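Local atomic coordinates of polyketide biosynthesis 3-hydroxy-3-methylglutaryl-ACP synthase PksG (Bacillus subtilis, PDB entry 4YXT), a protein that catalyses the aldol condensation of acetyl-AcpK with a beta-ketothioester intermediate on PksL during synthesis of the antibiotic bacillaene. Residues 80-85 and 142-147. The protein carries 1 engineered substitution. Residues are numbered along the deposited sequence; the frame is centred on the assembly and turned at random.
Engineered in segment 80-85: Ala82 (natural residue Glu).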
ATOM      1  N   CYS A  80      -5.106   5.302   1.379  1.00 17.17           N
ATOM      2  CA  CYS A  80      -5.463   4.003   1.945  1.00 17.17           C
ATOM      3  C   CYS A  80      -6.831   3.668   1.393  1.00 18.31           C
ATOM      4  O   CYS A  80      -7.806   4.434   1.588  1.00 16.89           O
ATOM      5  CB  CYS A  80      -5.528   4.088   3.430  1.00 18.40           C
ATOM      6  SG  CYS A  80      -4.080   4.927   4.176  1.00 21.20           S
ATOM      7  N   SER A  81      -6.934   2.568   0.666  1.00 18.74           N
ATOM      8  CA  SER A  81      -8.233   2.220   0.090  1.00 19.29           C
ATOM      9  C   SER A  81      -8.359   0.734  -0.187  1.00 19.60           C
ATOM     10  O   SER A  81      -7.353   0.032  -0.246  1.00 21.28           O
ATOM     11  CB  SER A  81      -8.506   3.041  -1.193  1.00 19.35           C
ATOM     12  OG  SER A  81      -9.804   2.650  -1.777  1.00 18.80           O
ATOM     13  N   ALA A  82      -9.605   0.296  -0.424  1.00 21.53           N
ATOM     14  CA  ALA A  82      -9.902  -1.010  -0.970  1.00 20.60           C
ATOM     15  C   ALA A  82     -10.755  -0.789  -2.213  1.00 23.10           C
ATOM     16  O   ALA A  82     -11.431  -1.697  -2.724  1.00 24.67           O
ATOM     17  CB  ALA A  82     -10.612  -1.852   0.088  1.00 19.94           C
ATOM     18  N   SER A  83     -10.731   0.443  -2.708  1.00 22.72           N
ATOM     19  CA  SER A  83     -11.584   0.873  -3.798  1.00 20.61           C
ATOM     20  C   SER A  83     -10.681   1.385  -4.929  1.00 21.27           C
ATOM     21  O   SER A  83     -10.891   2.443  -5.496  1.00 21.66           O
ATOM     22  CB  SER A  83     -12.532   1.957  -3.316  1.00 20.14           C
ATOM     23  OG  SER A  83     -13.264   1.573  -2.149  1.00 21.10           O
ATOM     24  N   GLY A  84      -9.622   0.651  -5.199  1.00 22.34           N
ATOM     25  CA  GLY A  84      -8.641   1.100  -6.139  1.00 23.55           C
ATOM     26  C   GLY A  84      -9.171   1.309  -7.539  1.00 25.78           C
ATOM     27  O   GLY A  84     -10.152   0.687  -7.984  1.00 22.80           O
ATOM     28  N   ILE A  85      -8.435   2.130  -8.268  1.00 25.63           N
ATOM     29  CA  ILE A  85      -8.823   2.569  -9.611  1.00 28.20           C
ATOM     30  C   ILE A  85      -8.019   1.819 -10.669  1.00 25.68           C
ATOM     31  O   ILE A  85      -8.311   1.884 -11.840  1.00 24.37           O
ATOM     32  CB  ILE A  85      -8.572   4.114  -9.651  1.00 29.41           C
ATOM     33  CG1 ILE A  85      -9.866   4.812  -9.975  1.00 31.98           C
ATOM     34  CG2 ILE A  85      -7.306   4.522 -10.397  1.00 30.04           C
ATOM     35  CD1 ILE A  85     -10.933   4.467  -8.932  1.00 31.73           C
ATOM     36  N   ALA A 142      -7.664   8.180   3.826  1.00 17.18           N
ATOM     37  CA  ALA A 142      -8.406   6.971   3.652  1.00 20.31           C
ATOM     38  C   ALA A 142      -9.725   7.279   2.895  1.00 20.86           C
ATOM     39  O   ALA A 142     -10.508   8.065   3.364  1.00 21.62           O
ATOM     40  CB  ALA A 142      -8.653   6.336   5.000  1.00 18.59           C
ATOM     41  N   SER A 143      -9.939   6.647   1.728  1.00 25.60           N
ATOM     42  CA  SER A 143     -11.081   6.870   0.805  1.00 23.71           C
ATOM     43  C   SER A 143     -11.644   5.515   0.324  1.00 25.15           C
ATOM     44  O   SER A 143     -10.954   4.737  -0.334  1.00 27.20           O
ATOM     45  CB  SER A 143     -10.573   7.692  -0.408  1.00 25.34           C
ATOM     46  OG  SER A 143     -11.609   8.342  -1.181  1.00 24.01           O
ATOM     47  N   ASP A 144     -12.892   5.219   0.663  1.00 26.32           N
ATOM     48  CA  ASP A 144     -13.562   3.991   0.240  1.00 25.82           C
ATOM     49  C   ASP A 144     -15.030   4.254  -0.092  1.00 28.25           C
ATOM     50  O   ASP A 144     -15.669   5.114   0.529  1.00 26.25           O
ATOM     51  CB  ASP A 144     -13.516   2.884   1.305  1.00 26.41           C
ATOM     52  CG  ASP A 144     -12.232   2.034   1.238  1.00 28.57           C
ATOM     53  OD1 ASP A 144     -11.854   1.562   0.128  1.00 29.94           O
ATOM     54  OD2 ASP A 144     -11.593   1.867   2.321  1.00 28.03           O
ATOM     55  N   ILE A 145     -15.507   3.489  -1.087  1.00 27.59           N
ATOM     56  CA  ILE A 145     -16.850   3.525  -1.624  1.00 29.32           C
ATOM     57  C   ILE A 145     -17.361   2.087  -1.642  1.00 28.77           C
ATOM     58  O   ILE A 145     -16.738   1.233  -2.253  1.00 25.69           O
ATOM     59  CB  ILE A 145     -16.862   4.000  -3.081  1.00 30.35           C
ATOM     60  CG1 ILE A 145     -16.635   5.523  -3.213  1.00 33.88           C
ATOM     61  CG2 ILE A 145     -18.232   3.724  -3.710  1.00 30.37           C
ATOM     62  CD1 ILE A 145     -15.361   6.085  -2.662  1.00 36.93           C
ATOM     63  N   SER A 146     -18.480   1.821  -0.973  1.00 30.88           N
ATOM     64  CA  SER A 146     -19.177   0.540  -1.135  1.00 36.71           C
ATOM     65  C   SER A 146     -19.728   0.338  -2.547  1.00 40.43           C
ATOM     66  O   SER A 146     -20.013   1.294  -3.246  1.00 44.96           O
ATOM     67  CB  SER A 146     -20.331   0.436  -0.163  1.00 35.53           C
ATOM     68  OG  SER A 146     -19.827   0.607   1.124  1.00 40.79           O
ATOM     69  N   ARG A 147     -19.964  -0.916  -2.903  1.00 48.27           N
ATOM     70  CA  ARG A 147     -20.279  -1.331  -4.270  1.00 59.50           C
ATOM     71  C   ARG A 147     -21.616  -2.092  -4.412  1.00 63.81           C
ATOM     72  O   ARG A 147     -21.900  -3.058  -3.687  1.00 62.74           O
ATOM     73  CB  ARG A 147     -19.112  -2.157  -4.829  1.00 65.66           C
ATOM     74  CG  ARG A 147     -18.838  -3.521  -4.195  1.00 66.85           C
ATOM     75  CD  ARG A 147     -18.639  -3.499  -2.694  1.00 71.08           C
ATOM     76  NE  ARG A 147     -19.922  -3.489  -1.979  1.00 74.77           N
ATOM     77  CZ  ARG A 147     -20.058  -3.338  -0.658  1.00 73.47           C
ATOM     78  NH1 ARG A 147     -18.988  -3.201   0.111  1.00 59.77           N
ATOM     79  NH2 ARG A 147     -21.280  -3.327  -0.105  1.00 74.74           N
TER
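The flat carboxylate of Asp144 meets the loop 80-85 through OD1: the syn lone pair takes Ala82 N at 2.6 Å, the anti lone pair takes Ser83 OG at 2.7 Å. OD2 turns to Gly299 N, so both oxygens of this buried group are bound. The setting is the thiolase fold: parallel strands 74-80 and 137-145 run side by side, and the first gives way to the loop carrying Ala82, an engineered replacement of the glutamate that, by similarity, is the proton donor/acceptor. Between 80-85 and 142-147 the pairing is down to one parallel bridge, Cys80 with Ala142, at the end of strand 74-80, closed by Ser143 N to Cys80 O at 3.1 Å. Ser81 forms an ST turn, its OG accepting from Ser83 N at 2.6 Å. A chi1 of 179° swings OG away from the Ser81 backbone N, within reach of Ser143 O and Asp144 OD1; which takes its proton is not settled. Through Ala82 N, Asp144 holds the backbone at the active-site position; its own side chain lies about 7 Å from that of Cys114, the probable acyl-thioester nucleophile. Ser83 OG gives its proton to Asp144 while receiving Ile145 N at 3.1 Å, N-H...O 170°.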